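PDB 3U4Y: uncharacterized protein from Desulfotomaculum acetoxidans, which is of unknown function but folds as a seven-bladed beta-propeller and is probably related to the lactonase-type propellers. Local coordinates for residues L19-F24 / L33-L38; Q96-V101 / Y113-N118; S241-F246 / K259-G264. All blocks are in the same frame, centred on the assembly; numbering follows the deposited sequence.

Interaction 1: L19-F24 / L33-L38; sequences LRRISF and LNQITL
Arg21 and Gln35 meet by their flat polar ends on one face of an antiparallel hairpin. The Gln35 NE2 atom sits 3.2 Å above the guanidinium plane of Arg21, over its centre. The amide and guanidinium planes are 37° apart, and no hydrogen bond joins the two groups. The leucine Leu19 lies against the opposite face through CD1. Arg21 CG stands opposite the backbone N (chi1 -175°), which puts CG and CD alongside Thr37; CD comes 3.3 Å from Thr37 OG1. The bend at chi3 then turns the guanidinium toward the Gln35 amide.

Gln35 NE2 donates to Ser23 OG at 3.0 Å, with the hydroxyl close to the amide plane. Ser23 OG also bonds Glu16, which makes a salt bridge with Arg21 NH1.

Backbone bonds zip the strands together. Ile22 N donates to Ile36 O at 3.1 Å, and the return bond is weak. Phe24 N reaches Asn34 O at 3.0 Å.

The other face carries Ile22, Ile36, Phe24 and Asn34. Ile22 and Ile36 lie side by side, with Ile22 CD1 4.0 Å from Ile36 CB. Ile67, on strand 63-68 of the next blade, touches both Phe24 and Ile36. At the end of the ladder Phe24 CB meets Leu33 CB at 3.8 Å.

An alanine in place of Arg21 would probably leave Glu16 without its charged mate and uncover the Gln35 amide.

The hairpin forms the outer two strands of its blade. One face carries a polar network centred on Glu16; the other packs mainly by apolar side chains against the neighbouring blade.

Interaction 2: Q96-V101 / Y113-N118; sequences QFAVTV and YSFLKN
Ala98 and Tyr113 form the hydrogen-bonded pair of this short antiparallel contact. Ala98 N donates to Tyr113 O at 3.0 Å, in the carbonyl plane. Tyr113 N returns a bond to Ala98 O at 2.9 Å. A third bond extends the ladder past the strand end: Phe115 N to Gln96 O, 3.0 Å and nearly straight at 170°.

The side chains around these bonds are mostly apolar. Ala98 CB touches two aromatic rings, at 3.7 Å from Phe115 CE2 and 4.1 Å from Tyr113 CD2. The Phe115 ring turns its edge to the backbone, with Gln96 O and Phe97 C near the ring plane. On the other face of the sheet Phe97 CE1 lies 3.9 Å from Ser114 CB. Tyr113 O sits at the edge of the Phe97 ring. Gln96 CG stands opposite its backbone N (chi1 -173°), which sets CG over the rim of one face of the Phe97 ring. The extended chain continues across Leu116, which is poorly ordered.

The next shell holds these groups in place. Tyr113 OH hydrogen-bonds Gln66, and its ring meets Phe120 edge to face. Phe115 packs on Asn53 and Val55 of the preceding blade, while Phe97 and Ser114 touch Ile121. Within the turn, Ser114 OG accepts a weak bond from Lys117 N.

Strands 97-100 and 109-114 are the two middle strands of their blade. Three backbone bonds hold the register, and Ala98 fits against the rings of Tyr113 and Phe115. The buried tyrosine is mainly apolar in its contacts, with its hydroxyl satisfied by the neighbouring blade.

Interaction 3: S241-F246 / K259-G264; sequences STVDVF and KSFGHG
Strands 242-246 and 259-262 run antiparallel, 163° apart in direction and 4.4 Å apart at their axes. Val245 N donates to Lys259 O almost in line (176°), at 2.7 Å. Val243 and Phe261 exchange bonds in both directions, and His263 N continues the ladder to Ser241 O at 3.1 Å.

Val243 lies over the face of the Phe261 ring in a CH-pi contact, its CB 3.9 Å from the ring centroid. Phe261 chi1 of 60° sets CG between the backbone N and the carbonyl carbon, which turns the ring so that one face meets the valine. Next to this pair, Val245 CG1 meets Lys259 CG at 3.8 Å. The His263 ring lays one face over the peptide joining Ser241 to Thr242. Its rotation is fixed by two bonds, NE2 to Thr239 O and ND1 with Leu265 N. On the other face of the sheet Asp244 OD1 approaches Ser260 CB, and OD2 bonds Asn220 N. A bound Tris molecule, probably from the crystallisation liquor, lies about 5 Å from the Asp244 side chain.

The hairpin forms the outer half of its blade. Strand 234-238 pairs with 242-249 on the inner side, and Leu287 of strand 286-291 in the next blade packs on Val243 and Phe261.

Overall arrangement
The three contacts are hairpins of three different blades and share no strand. Interactions 1 and 3 each join the outer two strands of a blade, and both centres lie about 19 Å from the centre of the chain. Interaction 2 joins two middle strands and its centre is nearer, at about 16 Å. None is wholly core: each mixes buried and exposed residues. Interactions 2 and 3 lie on opposite sides of the chain's centre, their own centres about 34 Å apart. Chemistry varies with place. Interaction 1 has a charged, polar face, interaction 2 relies on aromatic packing between blades, and interaction 3 combines a valine-phenylalanine contact with a hydrogen-bonded histidine.

Interaction 1: L19-F24 / L33-L38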
ATOM      1  N   LEU A  19      10.581 -16.573   2.345  1.00 39.36           N
ATOM      2  CA  LEU A  19      11.851 -16.877   1.708  1.00 35.17           C
ATOM      3  C   LEU A  19      12.816 -15.757   2.019  1.00 38.83           C
ATOM      4  O   LEU A  19      13.971 -15.792   1.619  1.00 41.21           O
ATOM      5  CB  LEU A  19      11.689 -17.037   0.202  1.00 32.95           C
ATOM      6  CG  LEU A  19      10.629 -18.067  -0.170  1.00 34.52           C
ATOM      7  CD1 LEU A  19      10.882 -18.650  -1.545  1.00 35.29           C
ATOM      8  CD2 LEU A  19      10.609 -19.150   0.875  1.00 33.89           C
ATOM      9  N   ARG A  20      12.328 -14.770   2.760  1.00 39.60           N
ATOM     10  CA  ARG A  20      13.114 -13.591   3.074  1.00 38.05           C
ATOM     11  C   ARG A  20      13.716 -13.052   1.773  1.00 39.78           C
ATOM     12  O   ARG A  20      14.898 -12.751   1.668  1.00 46.07           O
ATOM     13  CB  ARG A  20      14.136 -13.930   4.153  1.00 33.09           C
ATOM     14  CG  ARG A  20      13.469 -14.543   5.391  1.00 44.38           C
ATOM     15  CD  ARG A  20      14.347 -14.444   6.621  1.00 63.86           C
ATOM     16  NE  ARG A  20      13.588 -14.536   7.866  1.00 77.92           N
ATOM     17  CZ  ARG A  20      14.068 -14.156   9.051  1.00 89.71           C
ATOM     18  NH1 ARG A  20      15.292 -13.654   9.133  1.00 94.72           N
ATOM     19  NH2 ARG A  20      13.329 -14.266  10.149  1.00 90.51           N
ATOM     20  N   ARG A  21      12.846 -12.908   0.783  1.00 38.82           N
ATOM     21  CA  ARG A  21      13.242 -12.631  -0.585  1.00 41.84           C
ATOM     22  C   ARG A  21      12.288 -11.599  -1.219  1.00 42.37           C
ATOM     23  O   ARG A  21      11.255 -11.266  -0.637  1.00 41.56           O
ATOM     24  CB  ARG A  21      13.210 -13.956  -1.357  1.00 32.38           C
ATOM     25  CG  ARG A  21      13.712 -13.889  -2.764  1.00 37.18           C
ATOM     26  CD  ARG A  21      13.751 -15.257  -3.393  1.00 38.37           C
ATOM     27  NE  ARG A  21      12.426 -15.788  -3.671  1.00 37.51           N
ATOM     28  CZ  ARG A  21      12.204 -16.929  -4.318  1.00 48.34           C
ATOM     29  NH1 ARG A  21      10.969 -17.353  -4.532  1.00 60.06           N
ATOM     30  NH2 ARG A  21      13.215 -17.651  -4.764  1.00 47.65           N
ATOM     31  N   ILE A  22      12.653 -11.083  -2.393  1.00 32.12           N
ATOM     32  CA  ILE A  22      11.766 -10.267  -3.213  1.00 26.93           C
ATOM     33  C   ILE A  22      12.006 -10.640  -4.674  1.00 31.73           C
ATOM     34  O   ILE A  22      13.083 -11.082  -5.033  1.00 30.55           O
ATOM     35  CB  ILE A  22      12.064  -8.771  -3.079  1.00 31.45           C
ATOM     36  CG1 ILE A  22      13.131  -8.367  -4.095  1.00 31.83           C
ATOM     37  CG2 ILE A  22      12.518  -8.427  -1.686  1.00 36.38           C
ATOM     38  CD1 ILE A  22      13.850  -7.096  -3.745  1.00 32.73           C
ATOM     39  N   SER A  23      10.994 -10.459  -5.514  1.00 39.48           N
ATOM     40  CA  SER A  23      11.092 -10.759  -6.938  1.00 34.13           C
ATOM     41  C   SER A  23      10.621  -9.584  -7.774  1.00 35.07           C
ATOM     42  O   SER A  23       9.694  -8.879  -7.404  1.00 44.18           O
ATOM     43  CB  SER A  23      10.228 -11.966  -7.310  1.00 35.58           C
ATOM     44  OG  SER A  23      10.662 -13.143  -6.669  1.00 40.81           O
ATOM     45  N   PHE A  24      11.273  -9.382  -8.907  1.00 27.49           N
ATOM     46  CA  PHE A  24      10.799  -8.465  -9.904  1.00 27.51           C
ATOM     47  C   PHE A  24      10.216  -9.357 -10.962  1.00 40.32           C
ATOM     48  O   PHE A  24      10.760 -10.414 -11.241  1.00 43.46           O
ATOM     49  CB  PHE A  24      11.951  -7.666 -10.467  1.00 25.74           C
ATOM     50  CG  PHE A  24      12.518  -6.670  -9.511  1.00 29.34           C
ATOM     51  CD1 PHE A  24      11.981  -5.405  -9.411  1.00 35.63           C
ATOM     52  CD2 PHE A  24      13.594  -6.986  -8.719  1.00 26.39           C
ATOM     53  CE1 PHE A  24      12.518  -4.473  -8.540  1.00 37.54           C
ATOM     54  CE2 PHE A  24      14.123  -6.057  -7.847  1.00 25.81           C
ATOM     55  CZ  PHE A  24      13.590  -4.804  -7.764  1.00 24.15           C
ATOM     56  N   LEU A  33      12.078 -11.772 -13.166  1.00 47.62           N
ATOM     57  CA  LEU A  33      13.097 -10.927 -13.764  1.00 41.20           C
ATOM     58  C   LEU A  33      14.412 -11.049 -13.015  1.00 42.92           C
ATOM     59  O   LEU A  33      15.464 -11.267 -13.613  1.00 31.12           O
ATOM     60  CB  LEU A  33      12.661  -9.473 -13.676  1.00 42.72           C
ATOM     61  CG  LEU A  33      12.428  -8.744 -14.977  1.00 44.45           C
ATOM     62  CD1 LEU A  33      11.550  -9.607 -15.855  1.00 45.29           C
ATOM     63  CD2 LEU A  33      11.770  -7.429 -14.652  1.00 46.27           C
ATOM     64  N   ASN A  34      14.334 -10.844 -11.702  1.00 43.72           N
ATOM     65  CA  ASN A  34      15.481 -10.889 -10.812  1.00 53.77           C
ATOM     66  C   ASN A  34      14.955 -11.268  -9.433  1.00 55.46           C
ATOM     67  O   ASN A  34      13.913 -10.773  -9.025  1.00 60.84           O
ATOM     68  CB  ASN A  34      16.166  -9.522 -10.725  1.00 55.46           C
ATOM     69  CG  ASN A  34      16.281  -8.831 -12.060  1.00 59.89           C
ATOM     70  OD1 ASN A  34      17.259  -9.012 -12.781  1.00 47.62           O
ATOM     71  ND2 ASN A  34      15.286  -8.005 -12.389  1.00 73.86           N
ATOM     72  N   GLN A  35      15.665 -12.133  -8.712  1.00 48.67           N
ATOM     73  CA  GLN A  35      15.263 -12.474  -7.354  1.00 41.42           C
ATOM     74  C   GLN A  35      16.359 -12.204  -6.340  1.00 44.61           C
ATOM     75  O   GLN A  35      17.367 -12.913  -6.272  1.00 62.64           O
ATOM     76  CB  GLN A  35      14.825 -13.929  -7.262  1.00 41.71           C
ATOM     77  CG  GLN A  35      13.453 -14.193  -7.811  1.00 39.82           C
ATOM     78  CD  GLN A  35      13.020 -15.619  -7.589  1.00 54.15           C
ATOM     79  OE1 GLN A  35      13.831 -16.538  -7.655  1.00 59.87           O
ATOM     80  NE2 GLN A  35      11.737 -15.815  -7.308  1.00 67.75           N
ATOM     81  N   ILE A  36      16.148 -11.178  -5.536  1.00 34.72           N
ATOM     82  CA  ILE A  36      17.114 -10.798  -4.524  1.00 38.75           C
ATOM     83  C   ILE A  36      16.777 -11.417  -3.176  1.00 36.31           C
ATOM     84  O   ILE A  36      15.700 -11.192  -2.660  1.00 38.04           O
ATOM     85  CB  ILE A  36      17.139  -9.284  -4.375  1.00 36.70           C
ATOM     86  CG1 ILE A  36      17.570  -8.635  -5.686  1.00 40.46           C
ATOM     87  CG2 ILE A  36      18.068  -8.884  -3.271  1.00 32.87           C
ATOM     88  CD1 ILE A  36      17.863  -7.168  -5.544  1.00 43.49           C
ATOM     89  N   THR A  37      17.700 -12.196  -2.612  1.00 46.56           N
ATOM     90  CA  THR A  37      17.492 -12.839  -1.311  1.00 44.01           C
ATOM     91  C   THR A  37      18.461 -12.257  -0.272  1.00 47.00           C
ATOM     92  O   THR A  37      19.666 -12.490  -0.346  1.00 58.62           O
ATOM     93  CB  THR A  37      17.701 -14.380  -1.395  1.00 44.06           C
ATOM     94  OG1 THR A  37      16.910 -14.948  -2.452  1.00 33.70           O
ATOM     95  CG2 THR A  37      17.342 -15.055  -0.067  1.00 44.94           C
ATOM     96  N   LEU A  38      17.939 -11.507   0.694  1.00 36.24           N
ATOM     97  CA  LEU A  38      18.788 -10.864   1.702  1.00 43.09           C
ATOM     98  C   LEU A  38      18.673 -11.411   3.133  1.00 48.30           C
ATOM     99  O   LEU A  38      19.415 -10.985   4.016  1.00 49.53           O
ATOM    100  CB  LEU A  38      18.523  -9.362   1.749  1.00 46.92           C
ATOM    101  CG  LEU A  38      18.937  -8.524   0.547  1.00 49.39           C
ATOM    102  CD1 LEU A  38      17.718  -8.153  -0.267  1.00 36.00           C
ATOM    103  CD2 LEU A  38      19.641  -7.272   1.033  1.00 53.46           C
TER

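Interaction 2: Q96-V101 / Y113-N118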
ATOM      1  N   GLN A  96      11.171  12.136  -2.458  1.00 36.20           N
ATOM      2  CA  GLN A  96      12.294  12.462  -1.587  1.00 39.51           C
ATOM      3  C   GLN A  96      12.351  11.588  -0.324  1.00 43.67           C
ATOM      4  O   GLN A  96      13.432  11.192   0.098  1.00 48.12           O
ATOM      5  CB  GLN A  96      12.278  13.949  -1.222  1.00 50.94           C
ATOM      6  CG  GLN A  96      13.493  14.443  -0.455  1.00 61.83           C
ATOM      7  CD  GLN A  96      13.518  15.967  -0.314  1.00 69.91           C
ATOM      8  OE1 GLN A  96      12.683  16.676  -0.894  1.00 61.80           O
ATOM      9  NE2 GLN A  96      14.485  16.477   0.457  1.00 73.88           N
ATOM     10  N   PHE A  97      11.191  11.289   0.267  1.00 49.19           N
ATOM     11  CA  PHE A  97      11.107  10.499   1.508  1.00 41.96           C
ATOM     12  C   PHE A  97      10.211   9.276   1.434  1.00 40.91           C
ATOM     13  O   PHE A  97       9.246   9.239   0.674  1.00 31.16           O
ATOM     14  CB  PHE A  97      10.578  11.341   2.659  1.00 30.73           C
ATOM     15  CG  PHE A  97      11.416  12.519   2.966  1.00 33.45           C
ATOM     16  CD1 PHE A  97      12.594  12.375   3.664  1.00 36.32           C
ATOM     17  CD2 PHE A  97      11.031  13.775   2.557  1.00 31.74           C
ATOM     18  CE1 PHE A  97      13.364  13.465   3.946  1.00 42.40           C
ATOM     19  CE2 PHE A  97      11.800  14.874   2.838  1.00 32.39           C
ATOM     20  CZ  PHE A  97      12.963  14.722   3.532  1.00 41.88           C
ATOM     21  N   ALA A  98      10.533   8.291   2.265  1.00 38.56           N
ATOM     22  CA  ALA A  98       9.714   7.100   2.438  1.00 26.60           C
ATOM     23  C   ALA A  98       9.256   7.115   3.865  1.00 26.03           C
ATOM     24  O   ALA A  98      10.043   7.436   4.750  1.00 28.24           O
ATOM     25  CB  ALA A  98      10.525   5.854   2.183  1.00 27.18           C
ATOM     26  N   VAL A  99       7.989   6.786   4.104  1.00 34.10           N
ATOM     27  CA  VAL A  99       7.468   6.794   5.467  1.00 33.22           C
ATOM     28  C   VAL A  99       6.891   5.444   5.853  1.00 36.90           C
ATOM     29  O   VAL A  99       6.176   4.806   5.066  1.00 35.79           O
ATOM     30  CB  VAL A  99       6.425   7.880   5.686  1.00 25.82           C
ATOM     31  CG1 VAL A  99       6.000   7.859   7.109  1.00 34.95           C
ATOM     32  CG2 VAL A  99       7.001   9.235   5.366  1.00 24.96           C
ATOM     33  N   THR A 100       7.216   5.017   7.072  1.00 31.25           N
ATOM     34  CA  THR A 100       6.910   3.668   7.511  1.00 33.30           C
ATOM     35  C   THR A 100       6.116   3.637   8.796  1.00 40.17           C
ATOM     36  O   THR A 100       6.294   4.457   9.693  1.00 46.83           O
ATOM     37  CB  THR A 100       8.184   2.875   7.770  1.00 40.51           C
ATOM     38  OG1 THR A 100       9.225   3.375   6.931  1.00 47.55           O
ATOM     39  CG2 THR A 100       7.956   1.412   7.480  1.00 36.31           C
ATOM     40  N   VAL A 101       5.250   2.647   8.889  1.00 34.68           N
ATOM     41  CA  VAL A 101       4.426   2.500  10.056  1.00 35.45           C
ATOM     42  C   VAL A 101       4.740   1.159  10.728  1.00 39.48           C
ATOM     43  O   VAL A 101       5.307   0.251  10.111  1.00 35.45           O
ATOM     44  CB  VAL A 101       2.944   2.682   9.662  1.00 42.18           C
ATOM     45  CG1 VAL A 101       2.034   1.637  10.316  1.00 53.33           C
ATOM     46  CG2 VAL A 101       2.513   4.096   9.985  1.00 33.78           C
ATOM     47  N   TYR A 113      12.428   8.427   6.035  1.00 44.04           N
ATOM     48  CA  TYR A 113      13.723   8.017   5.523  1.00 40.68           C
ATOM     49  C   TYR A 113      14.096   8.827   4.276  1.00 41.54           C
ATOM     50  O   TYR A 113      13.327   8.852   3.315  1.00 41.65           O
ATOM     51  CB  TYR A 113      13.626   6.530   5.202  1.00 35.95           C
ATOM     52  CG  TYR A 113      14.714   5.975   4.323  1.00 46.01           C
ATOM     53  CD1 TYR A 113      15.892   5.468   4.868  1.00 42.82           C
ATOM     54  CD2 TYR A 113      14.556   5.926   2.951  1.00 54.51           C
ATOM     55  CE1 TYR A 113      16.885   4.944   4.064  1.00 38.03           C
ATOM     56  CE2 TYR A 113      15.550   5.403   2.136  1.00 61.18           C
ATOM     57  CZ  TYR A 113      16.710   4.910   2.697  1.00 48.05           C
ATOM     58  OH  TYR A 113      17.685   4.393   1.873  1.00 45.09           O
ATOM     59  N   SER A 114      15.262   9.487   4.294  1.00 34.43           N
ATOM     60  CA  SER A 114      15.720  10.306   3.153  1.00 34.99           C
ATOM     61  C   SER A 114      16.398   9.504   2.044  1.00 37.43           C
ATOM     62  O   SER A 114      17.417   8.876   2.278  1.00 56.97           O
ATOM     63  CB  SER A 114      16.669  11.419   3.612  1.00 34.95           C
ATOM     64  OG  SER A 114      16.996  12.297   2.537  1.00 32.15           O
ATOM     65  N   PHE A 115      15.845   9.545   0.837  1.00 32.20           N
ATOM     66  CA  PHE A 115      16.415   8.830  -0.302  1.00 43.83           C
ATOM     67  C   PHE A 115      17.728   9.452  -0.750  1.00 55.73           C
ATOM     68  O   PHE A 115      18.571   8.794  -1.368  1.00 61.50           O
ATOM     69  CB  PHE A 115      15.461   8.891  -1.480  1.00 48.81           C
ATOM     70  CG  PHE A 115      14.437   7.799  -1.504  1.00 55.91           C
ATOM     71  CD1 PHE A 115      14.657   6.643  -2.239  1.00 54.94           C
ATOM     72  CD2 PHE A 115      13.234   7.942  -0.831  1.00 57.43           C
ATOM     73  CE1 PHE A 115      13.709   5.642  -2.288  1.00 49.87           C
ATOM     74  CE2 PHE A 115      12.279   6.942  -0.875  1.00 49.47           C
ATOM     75  CZ  PHE A 115      12.519   5.793  -1.603  1.00 47.19           C
ATOM     76  N   LEU A 116      17.875  10.739  -0.470  1.00 60.98           N
ATOM     77  CA  LEU A 116      19.075  11.466  -0.849  1.00 73.69           C
ATOM     78  C   LEU A 116      20.198  11.090   0.105  1.00 67.14           C
ATOM     79  O   LEU A 116      21.286  10.694  -0.318  1.00 66.45           O
ATOM     80  CB  LEU A 116      18.808  12.968  -0.780  1.00 88.68           C
ATOM     81  CG  LEU A 116      17.316  13.314  -0.880  1.00101.50           C
ATOM     82  CD1 LEU A 116      16.990  14.564  -0.076  1.00107.54           C
ATOM     83  CD2 LEU A 116      16.847  13.451  -2.334  1.00 99.51           C
ATOM     84  N   LYS A 117      19.906  11.201   1.399  1.00 58.61           N
ATOM     85  CA  LYS A 117      20.874  10.942   2.453  1.00 45.90           C
ATOM     86  C   LYS A 117      20.982   9.460   2.761  1.00 48.62           C
ATOM     87  O   LYS A 117      21.912   9.029   3.443  1.00 62.12           O
ATOM     88  CB  LYS A 117      20.502  11.705   3.720  1.00 46.07           C
ATOM     89  CG  LYS A 117      20.127  13.163   3.485  1.00 60.04           C
ATOM     90  CD  LYS A 117      20.203  13.970   4.774  1.00 69.94           C
ATOM     91  CE  LYS A 117      21.036  15.230   4.577  1.00 81.59           C
ATOM     92  NZ  LYS A 117      21.634  15.746   5.846  1.00 86.02           N
ATOM     93  N   ASN A 118      20.037   8.679   2.245  1.00 44.52           N
ATOM     94  CA  ASN A 118      20.024   7.227   2.440  1.00 48.84           C
ATOM     95  C   ASN A 118      19.932   6.822   3.917  1.00 50.61           C
ATOM     96  O   ASN A 118      20.333   5.715   4.270  1.00 47.41           O
ATOM     97  CB  ASN A 118      21.254   6.573   1.797  1.00 57.76           C
ATOM     98  CG  ASN A 118      21.253   6.657   0.275  1.00 65.31           C
ATOM     99  OD1 ASN A 118      21.048   5.657  -0.404  1.00 71.15           O
ATOM    100  ND2 ASN A 118      21.501   7.848  -0.265  1.00 66.58           N
TER

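Interaction 3: S241-F246 / K259-G264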
ATOM      1  N   SER A 241     -12.938 -13.244  -0.911  1.00 32.23           N
ATOM      2  CA  SER A 241     -13.354 -14.102  -2.026  1.00 28.68           C
ATOM      3  C   SER A 241     -13.438 -13.383  -3.360  1.00 38.55           C
ATOM      4  O   SER A 241     -13.380 -14.013  -4.425  1.00 39.58           O
ATOM      5  CB  SER A 241     -14.704 -14.741  -1.724  1.00 29.83           C
ATOM      6  OG  SER A 241     -14.571 -15.748  -0.729  1.00 46.66           O
ATOM      7  N   THR A 242     -13.578 -12.065  -3.308  1.00 37.02           N
ATOM      8  CA  THR A 242     -13.817 -11.312  -4.522  1.00 35.59           C
ATOM      9  C   THR A 242     -12.973 -10.064  -4.667  1.00 37.36           C
ATOM     10  O   THR A 242     -12.435  -9.527  -3.695  1.00 34.01           O
ATOM     11  CB  THR A 242     -15.285 -10.854  -4.597  1.00 37.53           C
ATOM     12  OG1 THR A 242     -15.579 -10.000  -3.487  1.00 32.38           O
ATOM     13  CG2 THR A 242     -16.218 -12.038  -4.565  1.00 45.01           C
ATOM     14  N   VAL A 243     -12.873  -9.607  -5.909  1.00 36.18           N
ATOM     15  CA  VAL A 243     -12.617  -8.205  -6.172  1.00 32.82           C
ATOM     16  C   VAL A 243     -13.965  -7.556  -6.377  1.00 26.26           C
ATOM     17  O   VAL A 243     -14.830  -8.117  -7.034  1.00 32.51           O
ATOM     18  CB  VAL A 243     -11.852  -7.988  -7.449  1.00 31.25           C
ATOM     19  CG1 VAL A 243     -11.498  -6.504  -7.579  1.00 32.63           C
ATOM     20  CG2 VAL A 243     -10.630  -8.856  -7.460  1.00 32.70           C
ATOM     21  N   ASP A 244     -14.141  -6.387  -5.785  1.00 21.83           N
ATOM     22  CA  ASP A 244     -15.320  -5.570  -6.005  1.00 29.95           C
ATOM     23  C   ASP A 244     -14.908  -4.335  -6.770  1.00 48.20           C
ATOM     24  O   ASP A 244     -13.907  -3.704  -6.445  1.00 57.27           O
ATOM     25  CB  ASP A 244     -15.943  -5.154  -4.671  1.00 13.29           C
ATOM     26  CG  ASP A 244     -16.502  -6.324  -3.931  1.00 25.27           C
ATOM     27  OD1 ASP A 244     -16.694  -7.367  -4.578  1.00 32.88           O
ATOM     28  OD2 ASP A 244     -16.735  -6.223  -2.717  1.00 30.19           O
ATOM     29  N   VAL A 245     -15.659  -3.979  -7.795  1.00  9.86           N
ATOM     30  CA  VAL A 245     -15.389  -2.707  -8.411  1.00 26.71           C
ATOM     31  C   VAL A 245     -16.517  -1.702  -8.169  1.00 21.13           C
ATOM     32  O   VAL A 245     -17.698  -2.031  -8.268  1.00 22.56           O
ATOM     33  CB  VAL A 245     -15.000  -2.874  -9.902  1.00 25.67           C
ATOM     34  CG1 VAL A 245     -15.437  -4.229 -10.407  1.00 26.68           C
ATOM     35  CG2 VAL A 245     -15.547  -1.744 -10.740  1.00 14.82           C
ATOM     36  N   PHE A 246     -16.135  -0.487  -7.797  1.00 19.54           N
ATOM     37  CA  PHE A 246     -17.083   0.607  -7.675  1.00 29.74           C
ATOM     38  C   PHE A 246     -16.725   1.730  -8.633  1.00 23.90           C
ATOM     39  O   PHE A 246     -15.601   1.841  -9.070  1.00 25.79           O
ATOM     40  CB  PHE A 246     -17.057   1.188  -6.272  1.00 36.63           C
ATOM     41  CG  PHE A 246     -17.301   0.190  -5.193  1.00 45.61           C
ATOM     42  CD1 PHE A 246     -16.423  -0.873  -4.998  1.00 48.58           C
ATOM     43  CD2 PHE A 246     -18.382   0.336  -4.339  1.00 36.72           C
ATOM     44  CE1 PHE A 246     -16.631  -1.793  -3.981  1.00 39.08           C
ATOM     45  CE2 PHE A 246     -18.596  -0.566  -3.326  1.00 35.83           C
ATOM     46  CZ  PHE A 246     -17.721  -1.637  -3.144  1.00 36.36           C
ATOM     47  N   LYS A 259     -19.782  -4.173  -9.900  1.00 35.41           N
ATOM     48  CA  LYS A 259     -19.797  -5.626  -9.903  1.00 38.82           C
ATOM     49  C   LYS A 259     -18.635  -6.213  -9.123  1.00 41.43           C
ATOM     50  O   LYS A 259     -17.735  -5.505  -8.676  1.00 39.74           O
ATOM     51  CB  LYS A 259     -19.739  -6.147 -11.327  1.00 37.79           C
ATOM     52  CG  LYS A 259     -18.461  -5.780 -12.028  1.00 43.37           C
ATOM     53  CD  LYS A 259     -18.086  -6.864 -13.014  1.00 58.82           C
ATOM     54  CE  LYS A 259     -16.946  -6.428 -13.905  1.00 69.50           C
ATOM     55  NZ  LYS A 259     -17.285  -5.169 -14.630  1.00 79.71           N
ATOM     56  N   SER A 260     -18.666  -7.529  -8.981  1.00 42.36           N
ATOM     57  CA  SER A 260     -17.626  -8.258  -8.279  1.00 32.24           C
ATOM     58  C   SER A 260     -17.281  -9.491  -9.063  1.00 28.59           C
ATOM     59  O   SER A 260     -18.046  -9.928  -9.915  1.00 39.17           O
ATOM     60  CB  SER A 260     -18.107  -8.665  -6.899  1.00 37.15           C
ATOM     61  OG  SER A 260     -19.522  -8.742  -6.865  1.00 52.74           O
ATOM     62  N   PHE A 261     -16.105 -10.033  -8.809  1.00 24.96           N
ATOM     63  CA  PHE A 261     -15.737 -11.314  -9.391  1.00 28.75           C
ATOM     64  C   PHE A 261     -14.826 -12.001  -8.406  1.00 30.85           C
ATOM     65  O   PHE A 261     -14.121 -11.339  -7.650  1.00 38.88           O
ATOM     66  CB  PHE A 261     -15.116 -11.181 -10.795  1.00 25.96           C
ATOM     67  CG  PHE A 261     -13.850 -10.360 -10.849  1.00 40.11           C
ATOM     68  CD1 PHE A 261     -12.616 -10.937 -10.576  1.00 48.53           C
ATOM     69  CD2 PHE A 261     -13.885  -9.024 -11.222  1.00 40.77           C
ATOM     70  CE1 PHE A 261     -11.445 -10.186 -10.642  1.00 47.81           C
ATOM     71  CE2 PHE A 261     -12.724  -8.268 -11.290  1.00 44.20           C
ATOM     72  CZ  PHE A 261     -11.500  -8.852 -10.997  1.00 48.09           C
ATOM     73  N   GLY A 262     -14.880 -13.324  -8.371  1.00 26.18           N
ATOM     74  CA  GLY A 262     -14.121 -14.065  -7.386  1.00 28.06           C
ATOM     75  C   GLY A 262     -12.735 -14.423  -7.879  1.00 33.80           C
ATOM     76  O   GLY A 262     -12.564 -14.932  -8.988  1.00 35.11           O
ATOM     77  N   HIS A 263     -11.734 -14.171  -7.051  1.00 31.30           N
ATOM     78  CA  HIS A 263     -10.380 -14.502  -7.449  1.00 37.99           C
ATOM     79  C   HIS A 263     -10.029 -15.984  -7.260  1.00 42.86           C
ATOM     80  O   HIS A 263      -9.071 -16.487  -7.849  1.00 36.38           O
ATOM     81  CB  HIS A 263      -9.378 -13.601  -6.745  1.00 36.63           C
ATOM     82  CG  HIS A 263      -9.673 -13.375  -5.299  1.00 34.58           C
ATOM     83  ND1 HIS A 263      -9.924 -14.406  -4.421  1.00 38.31           N
ATOM     84  CD2 HIS A 263      -9.730 -12.234  -4.568  1.00 33.07           C
ATOM     85  CE1 HIS A 263     -10.135 -13.909  -3.214  1.00 37.84           C
ATOM     86  NE2 HIS A 263     -10.021 -12.594  -3.276  1.00 28.87           N
ATOM     87  N   GLY A 264     -10.819 -16.689  -6.459  1.00 49.21           N
ATOM     88  CA  GLY A 264     -10.547 -18.088  -6.196  1.00 50.23           C
ATOM     89  C   GLY A 264      -9.138 -18.274  -5.673  1.00 51.92           C
ATOM     90  O   GLY A 264      -8.409 -19.142  -6.131  1.00 56.68           O
TER